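Sigma regulatory family protein-PP2C phosphatase (Chlamydia trachomatis serovar L2, PDB 6MAB) is a membrane-bound regulator whose periplasmic sensor domain, the part described here, probably responds to TCA cycle intermediates and whose probable phosphatase domain lies in another part. Local coordinates at residues T148-D151 and T152-L156; H26-Q29 and Q30-L34; L180-D184 and S185-L189; V89-R93 and I94-G98. All coordinates share one frame; numbering follows the deposited sequence.

Interaction 1: T148-D151 and T152-L156; sequences TLSD and TNYLL
Asp-151 and Asn-153 meet with their flat ends stacked, the carboxylate and amide planes only 13° apart, although the two side chains cross at about a right angle. In addition, Asp-151 OD1 accepts the backbone N-H of Asn-153 at 3.0 Å, the bond bent to 154° and arriving from above the carboxylate plane. The Asp-151 CG stands anti to its own N (chi1 -164°), which carries the carboxylate forward over the first turn of helix 153-160. A side-chain oxygen bonded to the N-H two residues on is the hallmark of an Asx turn.

On Tyr-154 the ring offers its edge rather than a face to the Asp-151 carbonyl, CD1 lying 3.2 Å from O. At the phenol end a single water joins the two segments: it is 2.6 Å from Tyr-154 OH and 2.9 Å from Ser-150 OG. Leu-155 CG lies 3.5 Å above the plane of the same ring, toward its rim.

Further out, Gln-125 NE2 holds Asp-151 OD2. Thr-152, at the N-cap position, makes no capping bond with its side chain; OG1 instead reaches Val-126 O, on the neighbouring strand. With one carboxylate oxygen on a helix-start N-H and the other on an amide, the negative form of Asp-151 is probably stabilised as strand passes into helix.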
loop_
_atom_site.group_PDB
_atom_site.type_symbol
_atom_site.label_atom_id
_atom_site.label_comp_id
_atom_site.label_asym_id
_atom_site.label_seq_id
_atom_site.Cartn_x
_atom_site.Cartn_y
_atom_site.Cartn_z
ATOM N N THR A 148 8.688 2.534 9.650
ATOM C CA THR A 148 9.576 2.488 8.492
ATOM C C THR A 148 8.815 2.790 7.203
ATOM O O THR A 148 7.631 2.445 7.040
ATOM C CB THR A 148 10.325 1.160 8.348
ATOM O OG1 THR A 148 9.398 0.095 8.266
ATOM C CG2 THR A 148 11.251 0.922 9.530
ATOM N N LEU A 149 9.527 3.475 6.305
ATOM C CA LEU A 149 9.088 3.792 4.951
ATOM C C LEU A 149 10.106 3.237 3.963
ATOM O O LEU A 149 11.299 3.542 4.068
ATOM C CB LEU A 149 8.970 5.305 4.751
ATOM C CG LEU A 149 8.059 6.097 5.680
ATOM C CD1 LEU A 149 8.157 7.589 5.358
ATOM C CD2 LEU A 149 6.603 5.632 5.602
ATOM N N SER A 150 9.633 2.428 3.020
ATOM C CA SER A 150 10.455 1.786 2.004
ATOM C C SER A 150 9.868 2.047 0.612
ATOM O O SER A 150 8.666 1.842 0.386
ATOM C CB SER A 150 10.537 0.255 2.313
ATOM O OG SER A 150 10.997 -0.494 1.215
ATOM N N ASP A 151 10.706 2.511 -0.323
ATOM C CA ASP A 151 10.235 2.698 -1.692
ATOM C C ASP A 151 9.898 1.337 -2.291
ATOM O O ASP A 151 10.733 0.425 -2.278
ATOM C CB ASP A 151 11.297 3.401 -2.522
ATOM C CG ASP A 151 10.754 3.976 -3.813
ATOM O OD1 ASP A 151 9.816 3.399 -4.387
ATOM O OD2 ASP A 151 11.286 5.020 -4.264
ATOM N N THR A 152 8.676 1.184 -2.793
ATOM C CA THR A 152 8.246 -0.084 -3.364
ATOM C C THR A 152 8.536 -0.228 -4.854
ATOM O O THR A 152 8.096 -1.214 -5.450
ATOM C CB THR A 152 6.759 -0.301 -3.134
ATOM O OG1 THR A 152 6.006 0.667 -3.878
ATOM C CG2 THR A 152 6.437 -0.205 -1.652
ATOM N N ASN A 153 9.292 0.686 -5.463
ATOM C CA ASN A 153 9.540 0.557 -6.894
ATOM C C ASN A 153 10.195 -0.781 -7.235
ATOM O O ASN A 153 9.892 -1.360 -8.280
ATOM C CB ASN A 153 10.358 1.732 -7.435
ATOM C CG ASN A 153 11.667 2.007 -6.691
ATOM O OD1 ASN A 153 12.094 1.283 -5.797
ATOM N ND2 ASN A 153 12.326 3.092 -7.106
ATOM N N TYR A 154 11.072 -1.297 -6.362
ATOM C CA TYR A 154 11.746 -2.563 -6.654
ATOM C C TYR A 154 10.766 -3.735 -6.737
ATOM O O TYR A 154 11.092 -4.769 -7.343
ATOM C CB TYR A 154 12.823 -2.842 -5.595
ATOM C CG TYR A 154 12.266 -3.287 -4.263
ATOM C CD1 TYR A 154 11.712 -2.387 -3.366
ATOM C CD2 TYR A 154 12.297 -4.633 -3.908
ATOM C CE1 TYR A 154 11.204 -2.820 -2.139
ATOM C CE2 TYR A 154 11.811 -5.065 -2.698
ATOM C CZ TYR A 154 11.265 -4.162 -1.814
ATOM O OH TYR A 154 10.758 -4.603 -0.606
ATOM N N LEU A 155 9.571 -3.590 -6.174
ATOM C CA LEU A 155 8.496 -4.568 -6.319
ATOM C C LEU A 155 7.515 -4.195 -7.407
ATOM O O LEU A 155 7.235 -4.986 -8.305
ATOM C CB LEU A 155 7.724 -4.690 -5.019
ATOM C CG LEU A 155 8.448 -5.343 -3.859
ATOM C CD1 LEU A 155 7.725 -4.969 -2.575
ATOM C CD2 LEU A 155 8.478 -6.868 -4.074
ATOM N N LEU A 156 6.985 -2.974 -7.345
ATOM C CA LEU A 156 5.909 -2.623 -8.249
ATOM C C LEU A 156 6.358 -2.455 -9.696
ATOM O O LEU A 156 5.561 -2.726 -10.607
ATOM C CB LEU A 156 5.212 -1.355 -7.766
ATOM C CG LEU A 156 4.494 -1.524 -6.436
ATOM C CD1 LEU A 156 3.624 -0.302 -6.149
ATOM C CD2 LEU A 156 3.640 -2.807 -6.361
HETATM O O HOH W 1 9.520 -2.920 0.932
#

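Interaction 2: H26-Q29 and Q30-L34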
loop_
_atom_site.group_PDB
_atom_site.type_symbol
_atom_site.label_atom_id
_atom_site.label_comp_id
_atom_site.label_asym_id
_atom_site.label_seq_id
_atom_site.Cartn_x
_atom_site.Cartn_y
_atom_site.Cartn_z
ATOM N N HIS A 26 0.224 -12.677 -3.807
ATOM C CA HIS A 26 1.085 -13.553 -3.027
ATOM C C HIS A 26 2.498 -13.000 -2.958
ATOM O O HIS A 26 3.147 -13.053 -1.903
ATOM C CB HIS A 26 1.074 -14.949 -3.643
ATOM C CG HIS A 26 2.103 -15.871 -3.067
ATOM N ND1 HIS A 26 1.912 -16.553 -1.885
ATOM C CD2 HIS A 26 3.335 -16.219 -3.508
ATOM C CE1 HIS A 26 2.981 -17.286 -1.626
ATOM N NE2 HIS A 26 3.858 -17.101 -2.595
ATOM N N THR A 27 2.984 -12.427 -4.063
ATOM C CA THR A 27 4.311 -11.821 -4.051
ATOM C C THR A 27 4.377 -10.693 -3.029
ATOM O O THR A 27 5.317 -10.607 -2.229
ATOM C CB THR A 27 4.669 -11.322 -5.457
ATOM O OG1 THR A 27 4.708 -12.432 -6.366
ATOM C CG2 THR A 27 6.035 -10.645 -5.463
ATOM N N LEU A 28 3.373 -9.817 -3.035
ATOM C CA LEU A 28 3.356 -8.724 -2.080
ATOM C C LEU A 28 3.216 -9.218 -0.639
ATOM O O LEU A 28 3.800 -8.620 0.273
ATOM C CB LEU A 28 2.245 -7.744 -2.461
ATOM C CG LEU A 28 2.494 -7.038 -3.798
ATOM C CD1 LEU A 28 1.262 -6.234 -4.208
ATOM C CD2 LEU A 28 3.706 -6.106 -3.744
ATOM N N GLN A 29 2.481 -10.315 -0.402
ATOM C CA GLN A 29 2.377 -10.856 0.951
ATOM C C GLN A 29 3.716 -11.379 1.450
ATOM O O GLN A 29 3.997 -11.333 2.658
ATOM C CB GLN A 29 1.314 -11.954 0.989
ATOM C CG GLN A 29 -0.113 -11.435 0.951
ATOM C CD GLN A 29 -1.133 -12.507 0.581
ATOM O OE1 GLN A 29 -0.786 -13.667 0.343
ATOM N NE2 GLN A 29 -2.400 -12.116 0.530
ATOM N N GLN A 30 4.559 -11.858 0.537
ATOM C CA GLN A 30 5.860 -12.391 0.898
ATOM C C GLN A 30 6.923 -11.306 1.061
ATOM O O GLN A 30 7.925 -11.534 1.757
ATOM C CB GLN A 30 6.301 -13.400 -0.161
ATOM C CG GLN A 30 5.402 -14.629 -0.250
ATOM C CD GLN A 30 5.232 -15.304 1.109
ATOM O OE1 GLN A 30 4.115 -15.561 1.552
ATOM N NE2 GLN A 30 6.347 -15.566 1.784
ATOM N N THR A 31 6.705 -10.114 0.489
ATOM C CA THR A 31 7.742 -9.095 0.410
ATOM C C THR A 31 7.460 -7.830 1.214
ATOM O O THR A 31 8.411 -7.164 1.625
ATOM C CB THR A 31 7.965 -8.688 -1.053
ATOM O OG1 THR A 31 6.724 -8.290 -1.635
ATOM C CG2 THR A 31 8.524 -9.850 -1.849
ATOM N N ILE A 32 6.202 -7.470 1.456
ATOM C CA ILE A 32 5.920 -6.225 2.184
ATOM C C ILE A 32 5.927 -6.365 3.710
ATOM O O ILE A 32 6.632 -5.590 4.387
ATOM C CB ILE A 32 4.593 -5.626 1.705
ATOM C CG1 ILE A 32 4.688 -5.244 0.225
ATOM C CG2 ILE A 32 4.230 -4.398 2.553
ATOM C CD1 ILE A 32 5.701 -4.201 -0.114
ATOM N N PRO A 33 5.154 -7.296 4.324
ATOM C CA PRO A 33 4.955 -7.268 5.783
ATOM C C PRO A 33 6.077 -7.962 6.551
ATOM O O PRO A 33 5.869 -8.969 7.250
ATOM C CB PRO A 33 3.599 -7.966 5.928
ATOM C CG PRO A 33 3.630 -9.029 4.861
ATOM C CD PRO A 33 4.354 -8.369 3.697
ATOM N N LEU A 34 7.278 -7.396 6.440
ATOM C CA LEU A 34 8.492 -7.913 7.074
ATOM C C LEU A 34 8.796 -7.226 8.411
ATOM O O LEU A 34 9.970 -7.159 8.831
ATOM C CB LEU A 34 9.663 -7.765 6.116
ATOM C CG LEU A 34 9.475 -8.487 4.771
ATOM C CD1 LEU A 34 10.706 -8.291 3.888
ATOM C CD2 LEU A 34 9.165 -9.972 4.965
#
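The last turn of the long N-terminal helix brings His-26 O to Gln-30 N at 3.1 Å and Leu-28 O to Ile-32 N at 2.9 Å, after which the chain bends at Pro-33. Thr-31 adds a side-chain bond to this backbone pattern: its hydroxyl donates from OG1 to Thr-27 O over 2.8 Å, approaching from above the carbonyl plane. The torsion explains the reach, since chi1 of 54° sets OG1 between the backbone N and the carbonyl carbon and folds it back against the preceding turn. The Thr-27 hydroxyl is in turn bonded to Phe-23 O, one turn earlier.

On the outer side of the helix Gln-30 lays its CG over one face of the His-26 imidazole, 4.0 Å from the centroid and 21° off the ring normal, a CH-pi contact displaced toward the ring's rim. The glutamine chain is bent beyond CG, and its amide plane is turned 27° from the ring. The inner side is apolar. Leu-28 and Ile-32 lie side by side and point the same way, with CD2 of the leucine 4.2 Å from CG1 of the isoleucine; Leu-155 and Leu-159 of helix 153-160 and Met-252 border this pair.

Pro-33, which has no N-H to offer Gln-29, instead brings its CD to 3.2 Å from Gln-29 O. It is the centre of an inverse gamma turn, closed by Leu-34 N on Ile-32 O at 2.8 Å: a proline break that divides helix 2-31 from helix 35-45.

Interaction 3: L180-D184 and S185-L189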
loop_
_atom_site.group_PDB
_atom_site.type_symbol
_atom_site.label_atom_id
_atom_site.label_comp_id
_atom_site.label_asym_id
_atom_site.label_seq_id
_atom_site.Cartn_x
_atom_site.Cartn_y
_atom_site.Cartn_z
ATOM N N LEU A 180 -3.217 3.827 -6.408
ATOM C CA LEU A 180 -1.935 4.370 -5.980
ATOM C C LEU A 180 -0.930 4.385 -7.123
ATOM O O LEU A 180 -0.136 5.327 -7.251
ATOM C CB LEU A 180 -1.400 3.564 -4.806
ATOM C CG LEU A 180 -2.277 3.457 -3.560
ATOM C CD1 LEU A 180 -1.521 2.684 -2.466
ATOM C CD2 LEU A 180 -2.713 4.806 -3.049
ATOM N N GLN A 181 -0.933 3.338 -7.948
ATOM C CA GLN A 181 0.005 3.209 -9.047
ATOM C C GLN A 181 -0.506 2.129 -9.982
ATOM O O GLN A 181 -1.025 1.100 -9.523
ATOM C CB GLN A 181 1.404 2.878 -8.531
ATOM C CG GLN A 181 2.475 2.993 -9.563
ATOM C CD GLN A 181 3.835 3.065 -8.933
ATOM O OE1 GLN A 181 4.518 2.053 -8.802
ATOM N NE2 GLN A 181 4.241 4.272 -8.525
ATOM N N ALA A 182 -0.358 2.360 -11.279
ATOM C CA ALA A 182 -0.802 1.388 -12.270
ATOM C C ALA A 182 0.176 1.307 -13.431
ATOM O O ALA A 182 0.962 2.230 -13.688
ATOM C CB ALA A 182 -2.208 1.740 -12.804
ATOM N N THR A 183 0.082 0.197 -14.170
ATOM C CA THR A 183 0.832 0.038 -15.410
ATOM C C THR A 183 0.681 1.273 -16.281
ATOM O O THR A 183 1.649 1.778 -16.851
ATOM C CB THR A 183 0.327 -1.188 -16.170
ATOM O OG1 THR A 183 0.401 -2.348 -15.305
ATOM C CG2 THR A 183 1.135 -1.394 -17.459
ATOM N N ASP A 184 -0.549 1.732 -16.418
ATOM C CA ASP A 184 -0.856 2.967 -17.130
ATOM C C ASP A 184 -0.809 4.102 -16.105
ATOM O O ASP A 184 -1.684 4.211 -15.243
ATOM C CB ASP A 184 -2.217 2.845 -17.809
ATOM C CG ASP A 184 -2.211 1.845 -18.950
ATOM O OD1 ASP A 184 -1.532 2.103 -19.971
ATOM O OD2 ASP A 184 -2.873 0.792 -18.824
ATOM N N SER A 185 0.234 4.928 -16.181
ATOM C CA SER A 185 0.429 5.997 -15.208
ATOM C C SER A 185 -0.693 7.028 -15.241
ATOM O O SER A 185 -0.876 7.766 -14.266
ATOM C CB SER A 185 1.778 6.676 -15.464
ATOM O OG SER A 185 1.850 7.926 -14.807
ATOM N N SER A 186 -1.448 7.105 -16.342
ATOM C CA SER A 186 -2.603 8.006 -16.378
ATOM C C SER A 186 -3.696 7.612 -15.388
ATOM O O SER A 186 -4.624 8.400 -15.152
ATOM C CB SER A 186 -3.185 8.054 -17.799
ATOM O OG SER A 186 -3.792 6.814 -18.147
ATOM N N LEU A 187 -3.623 6.423 -14.792
ATOM C CA LEU A 187 -4.571 6.047 -13.766
ATOM C C LEU A 187 -4.093 6.362 -12.362
ATOM O O LEU A 187 -4.844 6.123 -11.408
ATOM C CB LEU A 187 -4.874 4.546 -13.826
ATOM C CG LEU A 187 -5.274 3.998 -15.193
ATOM C CD1 LEU A 187 -5.570 2.515 -15.077
ATOM C CD2 LEU A 187 -6.480 4.748 -15.752
ATOM N N ASP A 188 -2.878 6.860 -12.204
ATOM C CA ASP A 188 -2.355 7.095 -10.868
ATOM C C ASP A 188 -3.172 8.177 -10.154
ATOM O O ASP A 188 -3.458 9.252 -10.715
ATOM C CB ASP A 188 -0.879 7.481 -10.926
ATOM C CG ASP A 188 0.034 6.321 -11.354
ATOM O OD1 ASP A 188 -0.437 5.201 -11.656
ATOM O OD2 ASP A 188 1.242 6.563 -11.399
ATOM N N LEU A 189 -3.584 7.851 -8.934
ATOM C CA LEU A 189 -4.371 8.727 -8.050
ATOM C C LEU A 189 -5.689 9.149 -8.703
ATOM O O LEU A 189 -6.094 10.303 -8.651
ATOM C CB LEU A 189 -3.558 9.942 -7.601
ATOM C CG LEU A 189 -2.306 9.613 -6.763
ATOM C CD1 LEU A 189 -1.538 10.878 -6.392
ATOM C CD2 LEU A 189 -2.677 8.836 -5.504
HETATM O O HOH W 2 2.009 6.443 -8.572
HETATM O O HOH W 3 2.442 4.535 -12.768
HETATM O O HOH W 4 2.284 4.593 -18.202
#
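Asp-188 reaches across to Ala-182 and ties the returning loop to the strand by a direct hydrogen bond: the backbone N of Ala-182 donates to OD1 at 2.9 Å, meeting the carboxylate on its syn side but 25° out of plane, with a bent angle of 137°. The aspartate CG lies anti to the carbonyl carbon (chi1 -69°), which directs the carboxylate toward the strand. A second direct bond closes the turn between them, Leu-187 N giving its hydrogen to Asp-184 O at 3.0 Å in a nearly straight line.

The other carboxylate oxygen, OD2 of Asp-188, takes a hydrogen from a water at 2.7 Å that also donates to Ala-182 O. OD2 also receives a weak bond from another water, which gives its other hydrogen to Leu-180 O at 2.8 Å and accepts from Gln-181 NE2. Gln-181 and Asp-188 run alongside each other, which lets them share this water. A further water links Thr-183 O with Ser-185 N.

The setting is the end of strand 179-182, an outermost strand of the six-stranded antiparallel sheet, where the chain turns through the short 3-10 segment 185-187. The sheet is consistent with a PAS-like module of bacterial extracytoplasmic sensors.

Apolar contacts lie on the sheet side of the turn. Ala-182 CB faces Leu-187, 4.0 Å from its CB and 4.1 Å from its CD1, and both residues touch Tyr-259 on strand 254-261. Leu-187 CG also packs near Asp-184 CB, at 4.2 Å. The same tyrosine binds Asp-184 through its hydroxyl, which is hydrogen-bonded to OD2.

Interaction 4: V89-R93 and I94-G98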
loop_
_atom_site.group_PDB
_atom_site.type_symbol
_atom_site.label_atom_id
_atom_site.label_comp_id
_atom_site.label_asym_id
_atom_site.label_seq_id
_atom_site.Cartn_x
_atom_site.Cartn_y
_atom_site.Cartn_z
ATOM N N VAL A 89 11.411 10.354 18.314
ATOM C CA VAL A 89 12.546 10.559 19.210
ATOM C C VAL A 89 13.856 10.026 18.649
ATOM O O VAL A 89 14.912 10.281 19.248
ATOM C CB VAL A 89 12.282 9.963 20.609
ATOM C CG1 VAL A 89 11.106 10.680 21.273
ATOM C CG2 VAL A 89 12.016 8.475 20.538
ATOM N N ALA A 90 13.830 9.307 17.529
ATOM C CA ALA A 90 15.040 8.965 16.796
ATOM C C ALA A 90 14.634 8.604 15.374
ATOM O O ALA A 90 13.602 7.959 15.173
ATOM C CB ALA A 90 15.789 7.806 17.457
ATOM N N SER A 91 15.428 9.045 14.393
ATOM C CA SER A 91 15.136 8.751 12.995
ATOM C C SER A 91 16.406 8.740 12.150
ATOM O O SER A 91 17.334 9.523 12.380
ATOM C CB SER A 91 14.171 9.781 12.404
ATOM O OG SER A 91 13.783 9.386 11.097
ATOM N N SER A 92 16.432 7.845 11.164
ATOM C CA SER A 92 17.433 7.917 10.105
ATOM C C SER A 92 17.265 9.162 9.253
ATOM O O SER A 92 18.196 9.522 8.526
ATOM C CB SER A 92 17.351 6.680 9.210
ATOM O OG SER A 92 16.125 6.642 8.506
ATOM N N ARG A 93 16.090 9.800 9.306
ATOM C CA ARG A 93 15.835 11.088 8.650
ATOM C C ARG A 93 15.953 12.161 9.718
ATOM O O ARG A 93 15.002 12.412 10.462
ATOM C CB ARG A 93 14.453 11.142 8.006
ATOM C CG ARG A 93 14.368 10.589 6.604
ATOM C CD ARG A 93 12.919 10.545 6.133
ATOM N NE ARG A 93 12.424 11.819 5.628
ATOM C CZ ARG A 93 11.143 12.065 5.354
ATOM N NH1 ARG A 93 10.217 11.130 5.549
ATOM N NH2 ARG A 93 10.783 13.249 4.892
ATOM N N ILE A 94 17.120 12.806 9.780
ATOM C CA ILE A 94 17.389 13.742 10.863
ATOM C C ILE A 94 16.321 14.819 10.895
ATOM O O ILE A 94 15.917 15.290 11.969
ATOM C CB ILE A 94 18.798 14.343 10.701
ATOM C CG1 ILE A 94 19.847 13.223 10.643
ATOM C CG2 ILE A 94 19.101 15.346 11.814
ATOM C CD1 ILE A 94 19.803 12.245 11.798
ATOM N N GLU A 95 15.849 15.224 9.714
ATOM C CA GLU A 95 14.881 16.303 9.603
ATOM C C GLU A 95 13.541 15.950 10.251
ATOM O O GLU A 95 12.767 16.856 10.585
ATOM C CB GLU A 95 14.695 16.658 8.121
ATOM C CG GLU A 95 14.052 15.554 7.246
ATOM C CD GLU A 95 15.061 14.616 6.553
ATOM O OE1 GLU A 95 16.206 14.444 7.036
ATOM O OE2 GLU A 95 14.688 14.036 5.505
ATOM N N GLN A 96 13.251 14.662 10.431
ATOM C CA GLN A 96 12.029 14.214 11.095
ATOM C C GLN A 96 12.130 14.234 12.612
ATOM O O GLN A 96 11.108 14.103 13.293
ATOM C CB GLN A 96 11.662 12.787 10.675
ATOM C CG GLN A 96 11.339 12.614 9.211
ATOM C CD GLN A 96 10.254 13.547 8.747
ATOM O OE1 GLN A 96 10.532 14.689 8.373
ATOM N NE2 GLN A 96 9.009 13.079 8.769
ATOM N N LEU A 97 13.325 14.401 13.157
ATOM C CA LEU A 97 13.508 14.259 14.587
ATOM C C LEU A 97 12.661 15.270 15.365
ATOM O O LEU A 97 12.684 16.474 15.086
ATOM C CB LEU A 97 14.989 14.425 14.907
ATOM C CG LEU A 97 15.462 14.084 16.306
ATOM C CD1 LEU A 97 15.137 12.636 16.632
ATOM C CD2 LEU A 97 16.957 14.320 16.385
ATOM N N GLY A 98 11.920 14.773 16.362
ATOM C CA GLY A 98 11.113 15.614 17.232
ATOM C C GLY A 98 9.707 15.914 16.741
ATOM O O GLY A 98 8.929 16.539 17.481
HETATM O O HOH W 5 19.062 12.298 7.401
#
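Arg-93 and Gln-96 run side by side with their flat ends stacked: the guanidinium and amide planes are 1° apart, and Gln-96 CD sits over the centre of the guanidinium, 3.8 Å above it. The arginine chain bends at chi3 (82°) to turn this face to the amide. Glu-95 comes to the edge instead. Its OE2 lies in the guanidinium plane, 3.2 Å from Arg-93 NE in a nearly straight salt bridge, while its own carboxylate stands steeply to that plane. One group thus uses its face for an amide and its edge for a charge. Glu-74 pairs with NH1 in another salt bridge, and the Gln-96 amide is itself held by Lys-99 at OE1 and Tyr-101 at NE2.

These side chains decorate the turn that leaves strand 86-91, an outermost strand of the five-stranded sheet. Ser-91 OG, itself hydrogen-bonded to Ser-76 OG, accepts from Arg-93 N at 2.9 Å, an ST turn, and Gln-96 N bonds to Arg-93 O at 2.9 Å as the 3-10 segment 94-96 begins. Just upstream the strand carries a classic bulge, two residues, Val-89 and Ala-90, set against the single Leu-77.

Leu-97 swings back to this bulge. With CG anti to the backbone N (chi1 -170°), its CD1 comes within 3.5 Å of Val-89 O and 3.7 Å of Ala-90 CA. Ile-94 puts CD1 3.7 Å from Ser-91 O, and both Ile-94 and Leu-97 also touch Ser-61 of helix 58-68.

Along the chain the order is interaction 2, 4, 1, 3, each closing before the next opens. Interaction 1 is the hub: its centre lies about 11 Å from that of interaction 2, where Leu-155 packs on Ile-32, about 16 Å from that of interaction 3, where Leu-156 touches Gln-181, and about 20 Å from that of interaction 4, where Leu-149 touches Arg-93. Interactions 3 and 4 sit on the outermost strands of different sheets, with centres about 31 Å apart. Interactions 1 and 4 share the five-stranded sheet, and helix 153-160 then leads on to the six-stranded one. Two sheets beside a long N-terminal helix are consistent with a tandem PAS-like, double Cache type of sensor.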